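Local coordinates for protein alpha-fucosidase GH29 (Fusarium graminearum, PDB 4NI3) that is an alpha-L-fucosidase of glycoside hydrolase family 29 that probably cleaves alpha-1,6-linked fucose from the N-acetylglucosamine at the reducing end of glycoprotein glycans, at residues G101-E106 against L149-L154; A107-V112 against D157-N162; V268-H273 against V284-R289; L366-E371 against Q478-L483. All coordinates share one frame; numbering follows the deposited sequence.

Contact 1: residues G101-E106 against L149-L154; sequences GEFDPE and LDLVKL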
loop_
_atom_site.group_PDB
_atom_site.type_symbol
_atom_site.label_atom_id
_atom_site.label_comp_id
_atom_site.label_asym_id
_atom_site.label_seq_id
_atom_site.Cartn_x
_atom_site.Cartn_y
_atom_site.Cartn_z
ATOM N N GLY A 101 -20.631 17.574 20.328
ATOM C CA GLY A 101 -20.947 16.638 19.254
ATOM C C GLY A 101 -20.311 15.270 19.440
ATOM O O GLY A 101 -19.895 14.905 20.540
ATOM N N GLU A 102 -20.235 14.523 18.337
ATOM C CA GLU A 102 -19.770 13.140 18.345
ATOM C C GLU A 102 -18.431 12.949 17.639
ATOM O O GLU A 102 -17.862 11.866 17.668
ATOM C CB GLU A 102 -20.814 12.236 17.677
ATOM C CG GLU A 102 -22.164 12.207 18.373
ATOM C CD GLU A 102 -22.141 11.383 19.646
ATOM O OE1 GLU A 102 -22.668 10.249 19.629
ATOM O OE2 GLU A 102 -21.593 11.858 20.661
ATOM N N PHE A 103 -17.935 13.994 16.994
ATOM C CA PHE A 103 -16.665 13.914 16.272
ATOM C C PHE A 103 -15.470 14.144 17.203
ATOM O O PHE A 103 -15.276 15.256 17.711
ATOM C CB PHE A 103 -16.677 14.918 15.127
ATOM C CG PHE A 103 -15.389 15.011 14.373
ATOM C CD1 PHE A 103 -14.703 13.864 13.981
ATOM C CD2 PHE A 103 -14.891 16.249 14.015
ATOM C CE1 PHE A 103 -13.521 13.987 13.257
ATOM C CE2 PHE A 103 -13.720 16.376 13.296
ATOM C CZ PHE A 103 -13.032 15.246 12.913
ATOM N N ASP A 104 -14.684 13.083 17.426
ATOM C CA ASP A 104 -13.545 13.116 18.342
ATOM C C ASP A 104 -12.288 12.728 17.562
ATOM O O ASP A 104 -11.843 11.591 17.623
ATOM C CB ASP A 104 -13.807 12.181 19.526
ATOM C CG ASP A 104 -12.796 12.341 20.663
ATOM O OD1 ASP A 104 -11.724 12.968 20.473
ATOM O OD2 ASP A 104 -13.080 11.809 21.756
ATOM N N PRO A 105 -11.702 13.678 16.827
ATOM C CA PRO A 105 -10.539 13.301 16.012
ATOM C C PRO A 105 -9.348 12.871 16.857
ATOM O O PRO A 105 -8.588 11.998 16.445
ATOM C CB PRO A 105 -10.238 14.577 15.215
ATOM C CG PRO A 105 -10.861 15.678 16.015
ATOM C CD PRO A 105 -12.109 15.075 16.595
ATOM N N GLU A 106 -9.182 13.469 18.031
ATOM C CA GLU A 106 -8.067 13.031 18.860
ATOM C C GLU A 106 -8.204 11.572 19.257
ATOM O O GLU A 106 -7.236 10.838 19.181
ATOM C CB GLU A 106 -7.912 13.893 20.099
ATOM C CG GLU A 106 -6.624 13.496 20.812
ATOM C CD GLU A 106 -6.110 14.577 21.729
ATOM O OE1 GLU A 106 -6.835 15.578 21.929
ATOM O OE2 GLU A 106 -4.982 14.414 22.246
ATOM N N LEU A 149 -14.726 23.757 9.861
ATOM C CA LEU A 149 -13.493 23.191 10.404
ATOM C C LEU A 149 -12.551 22.884 9.266
ATOM O O LEU A 149 -12.968 22.342 8.220
ATOM C CB LEU A 149 -13.741 21.906 11.199
ATOM C CG LEU A 149 -14.518 22.086 12.503
ATOM C CD1 LEU A 149 -14.832 20.708 13.041
ATOM C CD2 LEU A 149 -13.710 22.913 13.507
ATOM N N ASP A 150 -11.274 23.192 9.468
ATOM C CA ASP A 150 -10.220 22.738 8.561
ATOM C C ASP A 150 -9.869 21.298 8.936
ATOM O O ASP A 150 -8.982 21.043 9.768
ATOM C CB ASP A 150 -8.991 23.638 8.672
ATOM C CG ASP A 150 -7.937 23.313 7.627
ATOM O OD1 ASP A 150 -7.892 22.154 7.165
ATOM O OD2 ASP A 150 -7.127 24.207 7.324
ATOM N N LEU A 151 -10.607 20.347 8.370
ATOM C CA LEU A 151 -10.482 18.974 8.822
ATOM C C LEU A 151 -9.102 18.415 8.565
ATOM O O LEU A 151 -8.555 17.704 9.416
ATOM C CB LEU A 151 -11.547 18.103 8.137
ATOM C CG LEU A 151 -12.983 18.489 8.485
ATOM C CD1 LEU A 151 -13.957 17.705 7.578
ATOM C CD2 LEU A 151 -13.272 18.226 9.949
ATOM N N VAL A 152 -8.523 18.754 7.415
ATOM C CA VAL A 152 -7.209 18.229 7.054
ATOM C C VAL A 152 -6.122 18.780 7.991
ATOM O O VAL A 152 -5.250 18.012 8.427
ATOM C CB VAL A 152 -6.911 18.486 5.562
ATOM C CG1 VAL A 152 -5.434 18.265 5.268
ATOM C CG2 VAL A 152 -7.765 17.525 4.728
ATOM N N LYS A 153 -6.185 20.061 8.352
ATOM C CA LYS A 153 -5.208 20.582 9.305
ATOM C C LYS A 153 -5.394 19.974 10.697
ATOM O O LYS A 153 -4.411 19.625 11.362
ATOM C CB LYS A 153 -5.275 22.104 9.378
ATOM C CG LYS A 153 -4.348 22.691 10.439
ATOM C CD LYS A 153 -3.185 23.461 9.839
ATOM C CE LYS A 153 -2.269 22.588 8.994
ATOM N NZ LYS A 153 -1.428 21.560 9.721
ATOM N N LEU A 154 -6.640 19.817 11.134
ATOM C CA LEU A 154 -6.931 19.156 12.409
ATOM C C LEU A 154 -6.300 17.751 12.458
ATOM O O LEU A 154 -5.580 17.382 13.405
ATOM C CB LEU A 154 -8.439 19.074 12.576
ATOM C CG LEU A 154 -9.246 19.039 13.856
ATOM C CD1 LEU A 154 -8.654 19.962 14.904
ATOM C CD2 LEU A 154 -10.617 19.538 13.430
#
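Phe103 sends the CE2 corner of its ring into a group of three leucines at and just before the start of helix 151-161. Leu151 comes nearest, with CD2 3.9 Å from Phe103 CE2, and it approaches obliquely to the ring. Leu154 CD2 lies 4.4 Å from the same Phe103 CE2, while Leu149 CD1 stands at the ring edge near its plane. Pro105 adds a second point of packing: its CG is 4.3 Å from Leu154 CG. Within 101-106 the two apolar residues also support each other, since Pro105 CD sits over the centre of one face of the Phe103 ring. Phe103 extends this far because its CG is anti to the backbone N (chi1 175°), which carries the ring out toward the leucines.

Both segments lead into helices, and an aspartate marks each start. Asp150 is the N-cap of helix 151-161 and accepts from Lys153 N at OD1 (3.0 Å), the N-H meeting the oxygen from above the carboxylate plane; its OD2 accepts from His217 NE2 and the backbone N of Asp134. Asp104 caps helix 105-114 through Ala107 N, and proline suits the first turn that follows, where a backbone N-H is not needed. Trp35 meets the Phe103 ring as well. Across the contact the chemistry is wholly apolar: the two capped helix starts are joined by van der Waals packing, without a polar bond to fix their register.

Contact 2: residues A107-V112 against D157-N162; sequences AIIKIV and DLVREN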
loop_
_atom_site.group_PDB
_atom_site.type_symbol
_atom_site.label_atom_id
_atom_site.label_comp_id
_atom_site.label_asym_id
_atom_site.label_seq_id
_atom_site.Cartn_x
_atom_site.Cartn_y
_atom_site.Cartn_z
ATOM N N ALA A 107 -9.401 11.148 19.653
ATOM C CA ALA A 107 -9.586 9.739 20.017
ATOM C C ALA A 107 -9.310 8.820 18.815
ATOM O O ALA A 107 -8.711 7.757 18.979
ATOM C CB ALA A 107 -10.988 9.499 20.537
ATOM N N ILE A 108 -9.735 9.220 17.613
ATOM C CA ILE A 108 -9.494 8.396 16.435
ATOM C C ILE A 108 -7.987 8.275 16.180
ATOM O O ILE A 108 -7.470 7.190 15.917
ATOM C CB ILE A 108 -10.237 8.965 15.225
ATOM C CG1 ILE A 108 -11.730 8.668 15.391
ATOM C CG2 ILE A 108 -9.743 8.344 13.912
ATOM C CD1 ILE A 108 -12.649 9.388 14.395
ATOM N N ILE A 109 -7.263 9.382 16.326
ATOM C CA ILE A 109 -5.829 9.315 16.099
ATOM C C ILE A 109 -5.126 8.480 17.172
ATOM O O ILE A 109 -4.200 7.772 16.856
ATOM C CB ILE A 109 -5.210 10.726 16.012
ATOM C CG1 ILE A 109 -5.762 11.432 14.770
ATOM C CG2 ILE A 109 -3.687 10.660 15.920
ATOM C CD1 ILE A 109 -5.599 10.608 13.470
ATOM N N LYS A 110 -5.605 8.510 18.414
ATOM C CA LYS A 110 -5.043 7.594 19.411
ATOM C C LYS A 110 -5.310 6.117 19.092
ATOM O O LYS A 110 -4.470 5.255 19.357
ATOM C CB LYS A 110 -5.591 7.898 20.824
ATOM C CG LYS A 110 -5.285 9.270 21.359
ATOM C CD LYS A 110 -3.830 9.464 21.638
ATOM C CE LYS A 110 -3.631 10.779 22.400
ATOM N NZ LYS A 110 -2.200 10.989 22.648
ATOM N N ILE A 111 -6.478 5.821 18.525
ATOM C CA ILE A 111 -6.785 4.467 18.113
ATOM C C ILE A 111 -5.860 4.058 16.972
ATOM O O ILE A 111 -5.325 2.955 16.949
ATOM C CB ILE A 111 -8.264 4.347 17.707
ATOM C CG1 ILE A 111 -9.157 4.419 18.954
ATOM C CG2 ILE A 111 -8.506 3.029 16.965
ATOM C CD1 ILE A 111 -10.595 4.840 18.690
ATOM N N VAL A 112 -5.679 4.962 16.023
ATOM C CA VAL A 112 -4.769 4.693 14.912
ATOM C C VAL A 112 -3.317 4.480 15.397
ATOM O O VAL A 112 -2.634 3.561 14.969
ATOM C CB VAL A 112 -4.834 5.820 13.886
ATOM C CG1 VAL A 112 -3.745 5.670 12.830
ATOM C CG2 VAL A 112 -6.230 5.813 13.162
ATOM N N ASP A 157 -2.295 17.946 12.364
ATOM C CA ASP A 157 -1.693 18.383 13.618
ATOM C C ASP A 157 -1.757 17.255 14.624
ATOM O O ASP A 157 -0.800 17.043 15.392
ATOM C CB ASP A 157 -2.400 19.633 14.163
ATOM C CG ASP A 157 -2.059 20.897 13.378
ATOM O OD1 ASP A 157 -1.142 20.860 12.533
ATOM O OD2 ASP A 157 -2.688 21.955 13.633
ATOM N N LEU A 158 -2.873 16.523 14.662
ATOM C CA LEU A 158 -2.963 15.392 15.589
ATOM C C LEU A 158 -2.045 14.240 15.244
ATOM O O LEU A 158 -1.466 13.628 16.141
ATOM C CB LEU A 158 -4.404 14.889 15.670
ATOM C CG LEU A 158 -5.346 15.842 16.399
ATOM C CD1 LEU A 158 -6.812 15.453 16.169
ATOM C CD2 LEU A 158 -5.005 15.829 17.899
ATOM N N VAL A 159 -1.876 13.949 13.959
ATOM C CA VAL A 159 -0.942 12.900 13.559
ATOM C C VAL A 159 0.481 13.259 14.015
ATOM O O VAL A 159 1.189 12.415 14.565
ATOM C CB VAL A 159 -1.032 12.671 12.020
ATOM C CG1 VAL A 159 0.126 11.828 11.497
ATOM C CG2 VAL A 159 -2.368 11.999 11.672
ATOM N N ARG A 160 0.882 14.518 13.840
ATOM C CA ARG A 160 2.216 14.932 14.277
ATOM C C ARG A 160 2.343 14.883 15.800
ATOM O O ARG A 160 3.382 14.460 16.320
ATOM C CB ARG A 160 2.552 16.337 13.755
ATOM C CG ARG A 160 3.489 16.365 12.536
ATOM C CD ARG A 160 2.993 15.470 11.413
ATOM N NE ARG A 160 3.222 16.020 10.073
ATOM C CZ ARG A 160 4.245 15.725 9.266
ATOM N NH1 ARG A 160 4.306 16.290 8.071
ATOM N NH2 ARG A 160 5.208 14.889 9.623
ATOM N N GLU A 161 1.293 15.271 16.520
ATOM C CA GLU A 161 1.306 15.223 17.997
ATOM C C GLU A 161 1.543 13.815 18.494
ATOM O O GLU A 161 2.096 13.592 19.573
ATOM C CB GLU A 161 -0.007 15.721 18.588
ATOM C CG GLU A 161 -0.236 17.230 18.498
ATOM C CD GLU A 161 -1.567 17.665 19.086
ATOM O OE1 GLU A 161 -2.122 16.921 19.924
ATOM O OE2 GLU A 161 -2.048 18.764 18.719
ATOM N N ASN A 162 1.099 12.849 17.713
ATOM C CA ASN A 162 1.195 11.461 18.110
ATOM C C ASN A 162 2.324 10.702 17.409
ATOM O O ASN A 162 2.317 9.476 17.362
ATOM C CB ASN A 162 -0.159 10.792 17.897
ATOM C CG ASN A 162 -1.153 11.222 18.940
ATOM O OD1 ASN A 162 -1.133 10.704 20.061
ATOM N ND2 ASN A 162 -1.956 12.234 18.636
#
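This is a helix-to-helix contact on the outside of the parallel barrel, apolar on its inner side and finished by a polar clasp at its rim. Ile109 of helix 105-114 is the central residue: its CG1-CD1 arm lies along Leu158 and Val159, while its CG2 methyl faces the amide of Asn162. CG1 packs on Leu158 CB at 3.8 Å, and CD1 meets Val159 CG2 at 4.0 Å, the two side chains crossing at about a right angle. CG2, anti to the backbone N, is 3.6 Å from Asn162 ND2. A beta-branched residue serves well here, offering two branches from one position.

Asn162, the first residue to leave helical geometry, uses both ends of its amide. ND2 turns back to Leu158 O (2.9 Å, 164° at the hydrogen), with the acceptor close to the amide plane, and this bond fixes the rotation of the group. OD1 then faces Lys110 NZ, which reaches it at 2.8 Å in the carbonyl plane, on a lone pair. The lysine chain bends at chi2 (-68°) to arrive there, its CD and CE also passing near that oxygen.

Further in, Ile109 touches Trp33 of strand 29-33, and Met164 packs on both Ile109 and Val159. Trp155 of helix 151-161 adds to the same interface, while Ile111 turns to helix 353-369, so that helix 105-114 lies between two helices and covers a barrel strand.

Contact 3: residues V268-H273 against V284-R289; sequences VTTYKH and VDDWER. With GOL (glycerol), chain M.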
loop_
_atom_site.group_PDB
_atom_site.type_symbol
_atom_site.label_atom_id
_atom_site.label_comp_id
_atom_site.label_asym_id
_atom_site.label_seq_id
_atom_site.Cartn_x
_atom_site.Cartn_y
_atom_site.Cartn_z
ATOM N N VAL A 268 7.566 11.087 -0.065
ATOM C CA VAL A 268 7.126 9.986 -0.910
ATOM C C VAL A 268 5.867 10.386 -1.671
ATOM O O VAL A 268 4.975 10.997 -1.086
ATOM C CB VAL A 268 6.829 8.734 -0.053
ATOM C CG1 VAL A 268 6.348 7.589 -0.934
ATOM C CG2 VAL A 268 8.069 8.307 0.721
ATOM N N THR A 269 5.765 10.037 -2.958
ATOM C CA THR A 269 4.450 10.111 -3.581
ATOM C C THR A 269 4.140 8.762 -4.236
ATOM O O THR A 269 5.035 8.055 -4.726
ATOM C CB THR A 269 4.319 11.299 -4.593
ATOM O OG1 THR A 269 2.944 11.497 -4.920
ATOM C CG2 THR A 269 5.134 11.077 -5.859
ATOM N N THR A 270 2.870 8.391 -4.181
ATOM C CA THR A 270 2.402 7.110 -4.696
ATOM C C THR A 270 1.348 7.338 -5.773
ATOM O O THR A 270 0.722 8.420 -5.869
ATOM C CB THR A 270 1.795 6.202 -3.584
ATOM O OG1 THR A 270 0.473 6.662 -3.244
ATOM C CG2 THR A 270 2.670 6.138 -2.339
ATOM N N TYR A 271 1.156 6.327 -6.598
ATOM C CA TYR A 271 0.174 6.387 -7.663
ATOM C C TYR A 271 -0.259 4.955 -7.984
ATOM O O TYR A 271 0.427 3.987 -7.577
ATOM C CB TYR A 271 0.769 7.108 -8.885
ATOM C CG TYR A 271 1.806 6.288 -9.607
ATOM C CD1 TYR A 271 3.023 5.952 -8.998
ATOM C CD2 TYR A 271 1.565 5.831 -10.896
ATOM C CE1 TYR A 271 3.961 5.182 -9.652
ATOM C CE2 TYR A 271 2.496 5.052 -11.560
ATOM C CZ TYR A 271 3.689 4.729 -10.935
ATOM O OH TYR A 271 4.606 3.946 -11.600
ATOM N N LYS A 272 -1.384 4.783 -8.661
ATOM C CA LYS A 272 -1.927 3.439 -8.845
ATOM C C LYS A 272 -1.082 2.644 -9.845
ATOM O O LYS A 272 -0.597 3.178 -10.848
ATOM C CB LYS A 272 -3.385 3.513 -9.267
ATOM C CG LYS A 272 -4.318 4.013 -8.137
ATOM C CD LYS A 272 -4.388 2.934 -7.059
ATOM C CE LYS A 272 -5.173 3.386 -5.828
ATOM N NZ LYS A 272 -6.637 3.530 -6.094
ATOM N N HIS A 273 -0.860 1.366 -9.552
ATOM C CA HIS A 273 0.268 0.716 -10.221
ATOM C C HIS A 273 0.032 0.491 -11.713
ATOM O O HIS A 273 1.000 0.407 -12.472
ATOM C CB HIS A 273 0.617 -0.591 -9.521
ATOM C CG HIS A 273 -0.291 -1.705 -9.882
ATOM N ND1 HIS A 273 -1.634 -1.698 -9.577
ATOM C CD2 HIS A 273 -0.053 -2.863 -10.535
ATOM C CE1 HIS A 273 -2.186 -2.812 -10.026
ATOM N NE2 HIS A 273 -1.246 -3.538 -10.606
ATOM N N VAL A 284 6.129 5.703 -5.869
ATOM C CA VAL A 284 5.893 4.327 -5.433
ATOM C C VAL A 284 4.583 3.786 -5.984
ATOM O O VAL A 284 3.539 4.436 -5.847
ATOM C CB VAL A 284 5.882 4.270 -3.890
ATOM C CG1 VAL A 284 5.547 2.854 -3.396
ATOM C CG2 VAL A 284 7.218 4.708 -3.369
ATOM N N ASP A 285 4.636 2.614 -6.617
ATOM C CA ASP A 285 3.450 1.964 -7.151
ATOM C C ASP A 285 2.536 1.482 -6.047
ATOM O O ASP A 285 2.990 0.807 -5.121
ATOM C CB ASP A 285 3.832 0.748 -7.988
ATOM C CG ASP A 285 4.390 1.091 -9.333
ATOM O OD1 ASP A 285 4.967 2.181 -9.518
ATOM O OD2 ASP A 285 4.300 0.176 -10.199
ATOM N N ASP A 286 1.249 1.751 -6.176
ATOM C CA ASP A 286 0.251 1.354 -5.198
ATOM C C ASP A 286 -0.773 0.399 -5.819
ATOM O O ASP A 286 -1.431 0.691 -6.841
ATOM C CB ASP A 286 -0.411 2.620 -4.615
ATOM C CG ASP A 286 -1.518 2.307 -3.657
ATOM O OD1 ASP A 286 -2.521 1.698 -4.092
ATOM O OD2 ASP A 286 -1.435 2.689 -2.468
ATOM N N TRP A 287 -0.895 -0.760 -5.195
ATOM C CA TRP A 287 -1.795 -1.822 -5.634
ATOM C C TRP A 287 -3.080 -1.735 -4.836
ATOM O O TRP A 287 -3.059 -1.813 -3.613
ATOM C CB TRP A 287 -1.141 -3.184 -5.397
ATOM C CG TRP A 287 0.099 -3.437 -6.224
ATOM C CD1 TRP A 287 1.268 -2.748 -6.197
ATOM C CD2 TRP A 287 0.282 -4.495 -7.181
ATOM N NE1 TRP A 287 2.175 -3.297 -7.089
ATOM C CE2 TRP A 287 1.593 -4.378 -7.692
ATOM C CE3 TRP A 287 -0.530 -5.528 -7.636
ATOM C CZ2 TRP A 287 2.104 -5.254 -8.663
ATOM C CZ3 TRP A 287 -0.017 -6.403 -8.599
ATOM C CH2 TRP A 287 1.284 -6.255 -9.088
ATOM N N GLU A 288 -4.204 -1.541 -5.500
ATOM C CA GLU A 288 -5.487 -1.276 -4.852
ATOM C C GLU A 288 -6.236 -2.550 -4.470
ATOM O O GLU A 288 -6.464 -3.413 -5.341
ATOM C CB GLU A 288 -6.351 -0.428 -5.806
ATOM C CG GLU A 288 -7.749 -0.146 -5.280
ATOM C CD GLU A 288 -8.585 0.724 -6.223
ATOM O OE1 GLU A 288 -8.013 1.314 -7.160
ATOM O OE2 GLU A 288 -9.818 0.763 -6.022
ATOM N N ARG A 289 -6.633 -2.710 -3.213
ATOM C CA ARG A 289 -7.398 -3.888 -2.782
ATOM C C ARG A 289 -6.742 -5.175 -3.229
ATOM O O ARG A 289 -7.409 -6.085 -3.698
ATOM C CB ARG A 289 -8.835 -3.843 -3.309
ATOM C CG ARG A 289 -9.692 -2.794 -2.605
ATOM C CD ARG A 289 -11.147 -2.998 -2.998
ATOM N NE ARG A 289 -12.073 -2.048 -2.369
ATOM C CZ ARG A 289 -12.598 -2.195 -1.154
ATOM N NH1 ARG A 289 -12.223 -3.208 -0.372
ATOM N NH2 ARG A 289 -13.432 -1.273 -0.689
HETATM C C1 GOL M . 4.510 0.388 -13.409
HETATM O O1 GOL M . 5.473 0.708 -12.423
HETATM C C2 GOL M . 4.100 1.689 -14.074
HETATM O O2 GOL M . 3.039 2.299 -13.353
HETATM C C3 GOL M . 3.747 1.476 -15.543
HETATM O O3 GOL M . 2.541 0.760 -15.623
HETATM O O HOH W 1 -3.681 -0.451 -8.196
#
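His273 and Trp287 stack face to face, the imidazole centroid 4.0 Å from that of the six-membered indole ring and the planes 15° apart. The broad, flat indole suits this place: His273 CB adds a CH-pi contact over its five-membered ring. Water 1, in the imidazole plane, lies 2.8 Å from His273 ND1 and also bonds to Asp286 O and Glu288 N.

Tyr271 and Asp285 run side by side in the same direction, ring and carboxylate planes nearly perpendicular (87°). Tyr271 OH makes a weak, unsettled bond to Asp285 OD1 at 2.8 Å, for it also lies close to O2 of a glycerol, whose O1 donates to Asp285 OD2 (2.6 Å).

Lys272 passes alongside Asp286, whose OD2 is held by Gln301 and Trp224. Long and flexible, bent at chi2 and chi4, it can reach the next strand: Lys272 NZ makes a salt bridge with Glu288 OE1 at 2.8 Å, from above the carboxylate plane; Asp226 is a second anionic partner.

Beneath, Val284 N to Thr269 O (2.8 Å) and Asp286 N to Tyr271 O (2.8 Å) help hold the strands in parallel register. A Tris molecule on Glu288, probably from the crystallisation liquor, is consistent with a pocket here. Charged side chains at the C-terminal ends of adjacent parallel strands are typical of a TIM barrel.

Contact 4: residues L366-E371 against Q478-L483; sequences LSRYGE and QPAESL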
loop_
_atom_site.group_PDB
_atom_site.type_symbol
_atom_site.label_atom_id
_atom_site.label_comp_id
_atom_site.label_asym_id
_atom_site.label_seq_id
_atom_site.Cartn_x
_atom_site.Cartn_y
_atom_site.Cartn_z
ATOM N N LEU A 366 1.200 -6.105 16.299
ATOM C CA LEU A 366 2.416 -5.362 15.993
ATOM C C LEU A 366 3.204 -4.961 17.249
ATOM O O LEU A 366 4.426 -4.902 17.207
ATOM C CB LEU A 366 2.066 -4.132 15.149
ATOM C CG LEU A 366 1.688 -4.472 13.705
ATOM C CD1 LEU A 366 1.204 -3.227 12.976
ATOM C CD2 LEU A 366 2.871 -5.085 12.963
ATOM N N SER A 367 2.516 -4.732 18.357
ATOM C CA SER A 367 3.249 -4.370 19.559
ATOM C C SER A 367 3.970 -5.591 20.128
ATOM O O SER A 367 4.993 -5.438 20.783
ATOM C CB SER A 367 2.318 -3.763 20.594
ATOM O OG SER A 367 1.397 -4.728 21.036
ATOM N N ARG A 368 3.451 -6.791 19.871
ATOM C CA ARG A 368 4.083 -8.011 20.347
ATOM C C ARG A 368 5.159 -8.507 19.388
ATOM O O ARG A 368 6.238 -8.957 19.806
ATOM C CB ARG A 368 3.012 -9.089 20.540
ATOM C CG ARG A 368 3.539 -10.421 20.982
ATOM C CD ARG A 368 2.393 -11.217 21.511
ATOM N NE ARG A 368 2.825 -12.576 21.762
ATOM C CZ ARG A 368 1.992 -13.594 21.923
ATOM N NH1 ARG A 368 0.683 -13.385 21.875
ATOM N NH2 ARG A 368 2.485 -14.807 22.141
ATOM N N TYR A 369 4.875 -8.407 18.087
ATOM C CA TYR A 369 5.688 -9.080 17.087
ATOM C C TYR A 369 6.341 -8.119 16.119
ATOM O O TYR A 369 6.868 -8.526 15.076
ATOM C CB TYR A 369 4.832 -10.083 16.316
ATOM C CG TYR A 369 4.382 -11.267 17.129
ATOM C CD1 TYR A 369 5.307 -12.181 17.639
ATOM C CD2 TYR A 369 3.039 -11.495 17.360
ATOM C CE1 TYR A 369 4.884 -13.308 18.351
ATOM C CE2 TYR A 369 2.609 -12.611 18.042
ATOM C CZ TYR A 369 3.531 -13.510 18.538
ATOM O OH TYR A 369 3.091 -14.638 19.197
ATOM N N GLY A 370 6.332 -6.840 16.469
ATOM C CA GLY A 370 6.891 -5.811 15.599
ATOM C C GLY A 370 8.314 -6.056 15.136
ATOM O O GLY A 370 8.691 -5.608 14.061
ATOM N N GLU A 371 9.102 -6.805 15.904
ATOM C CA GLU A 371 10.462 -7.119 15.496
ATOM C C GLU A 371 10.534 -7.814 14.138
ATOM O O GLU A 371 11.492 -7.631 13.388
ATOM C CB GLU A 371 11.124 -8.021 16.557
ATOM C CG GLU A 371 12.526 -8.449 16.185
ATOM C CD GLU A 371 13.186 -9.369 17.194
ATOM O OE1 GLU A 371 12.658 -9.575 18.301
ATOM O OE2 GLU A 371 14.254 -9.880 16.843
ATOM N N GLN A 478 3.305 -23.522 23.494
ATOM C CA GLN A 478 2.571 -22.439 22.823
ATOM C C GLN A 478 2.516 -21.221 23.725
ATOM O O GLN A 478 2.139 -21.334 24.894
ATOM C CB GLN A 478 1.154 -22.868 22.443
ATOM C CG GLN A 478 0.357 -21.786 21.668
ATOM C CD GLN A 478 -1.061 -22.201 21.309
ATOM O OE1 GLN A 478 -1.519 -23.271 21.692
ATOM N NE2 GLN A 478 -1.762 -21.354 20.569
ATOM N N PRO A 479 2.909 -20.053 23.198
ATOM C CA PRO A 479 2.814 -18.827 23.987
ATOM C C PRO A 479 1.373 -18.339 24.031
ATOM O O PRO A 479 0.458 -19.019 23.547
ATOM C CB PRO A 479 3.708 -17.845 23.225
ATOM C CG PRO A 479 3.598 -18.287 21.796
ATOM C CD PRO A 479 3.463 -19.807 21.848
ATOM N N ALA A 480 1.169 -17.157 24.598
ATOM C CA ALA A 480 -0.137 -16.530 24.557
ATOM C C ALA A 480 -0.689 -16.521 23.127
ATOM O O ALA A 480 0.055 -16.344 22.160
ATOM C CB ALA A 480 -0.051 -15.109 25.094
ATOM N N GLU A 481 -1.995 -16.718 23.001
ATOM C CA GLU A 481 -2.641 -16.777 21.697
ATOM C C GLU A 481 -2.374 -15.531 20.848
ATOM O O GLU A 481 -2.364 -14.405 21.364
ATOM C CB GLU A 481 -4.144 -16.960 21.892
ATOM C CG GLU A 481 -4.921 -17.227 20.621
ATOM C CD GLU A 481 -6.283 -17.822 20.904
ATOM O OE1 GLU A 481 -6.479 -18.334 22.027
ATOM O OE2 GLU A 481 -7.152 -17.778 20.007
ATOM N N SER A 482 -2.146 -15.745 19.551
ATOM C CA SER A 482 -2.018 -14.636 18.614
ATOM C C SER A 482 -2.426 -15.057 17.220
ATOM O O SER A 482 -2.619 -16.246 16.946
ATOM C CB SER A 482 -0.597 -14.070 18.582
ATOM O OG SER A 482 0.365 -15.093 18.507
ATOM N N LEU A 483 -2.580 -14.074 16.339
ATOM C CA LEU A 483 -3.041 -14.337 14.976
ATOM C C LEU A 483 -1.989 -14.982 14.099
ATOM O O LEU A 483 -2.318 -15.566 13.064
ATOM C CB LEU A 483 -3.512 -13.033 14.334
ATOM C CG LEU A 483 -4.752 -12.460 14.989
ATOM C CD1 LEU A 483 -4.977 -11.007 14.551
ATOM C CD2 LEU A 483 -5.969 -13.305 14.684
#
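Hydrogen bonds from Arg368 to backbone oxygens dominate this contact. The guanidinium grips Ala480 O end-on with two nitrogens, NH2 at 2.9 Å and NH1 at 3.0 Å from that one oxygen. The acceptor lies in the guanidinium plane, yet both donors come from the same face of the carbonyl, NH1 well above its plane. Arg368 NH1 has a further, weak bond to Glu481 O at 3.3 Å. Arginine suits the task because its long chain, extended from CG to NE, spans the gap and ends in several donors; NE is taken by Gly452 O.

A hydroxyl pair forms the second polar link: Tyr369 OH and Ser482 OG are 2.8 Å apart, the serine oxygen lying near the plane of the ring at its edge. Ser482 OG is also bonded to Ala484 O.

Packing fills in around these bonds. Tyr369 CZ lies 3.3 Å above the guanidinium plane, toward its rim, and Arg368 CG sits over the centre of the tyrosine ring. Pro479 CB touches Arg368 NH2 at the guanidinium edge (3.4 Å), and Ser482 CB reaches Tyr369 CE2 at 3.6 Å.

The C-terminal part of helix 353-369 thus faces the loop between strands 471-474 and 485-491. Tyr369 also packs on strands 445-451 and 485-491, and Leu483 turns to helix 322-334, where barrel helices meet the C-terminal antiparallel sheet.

Contacts 1 and 2 are successive parts of one interface, between helices 105-114 and 151-161, with centres 11 Å apart; they touch where Leu158 packs on Pro105 and Glu106. Their segments alternate along the chain. Contact 3 follows, pairing neighbouring strands 268-272 and 284-288 of the eight-stranded barrel, with its centre 24 Å from that of contact 2. Contact 4 comes last, 29 Å from contact 3 between centres, and joins helix 353-369 to a loop of the C-terminal domain, so together they cover the barrel of this TIM-barrel enzyme, its helical shell and its junction with the C-terminal domain.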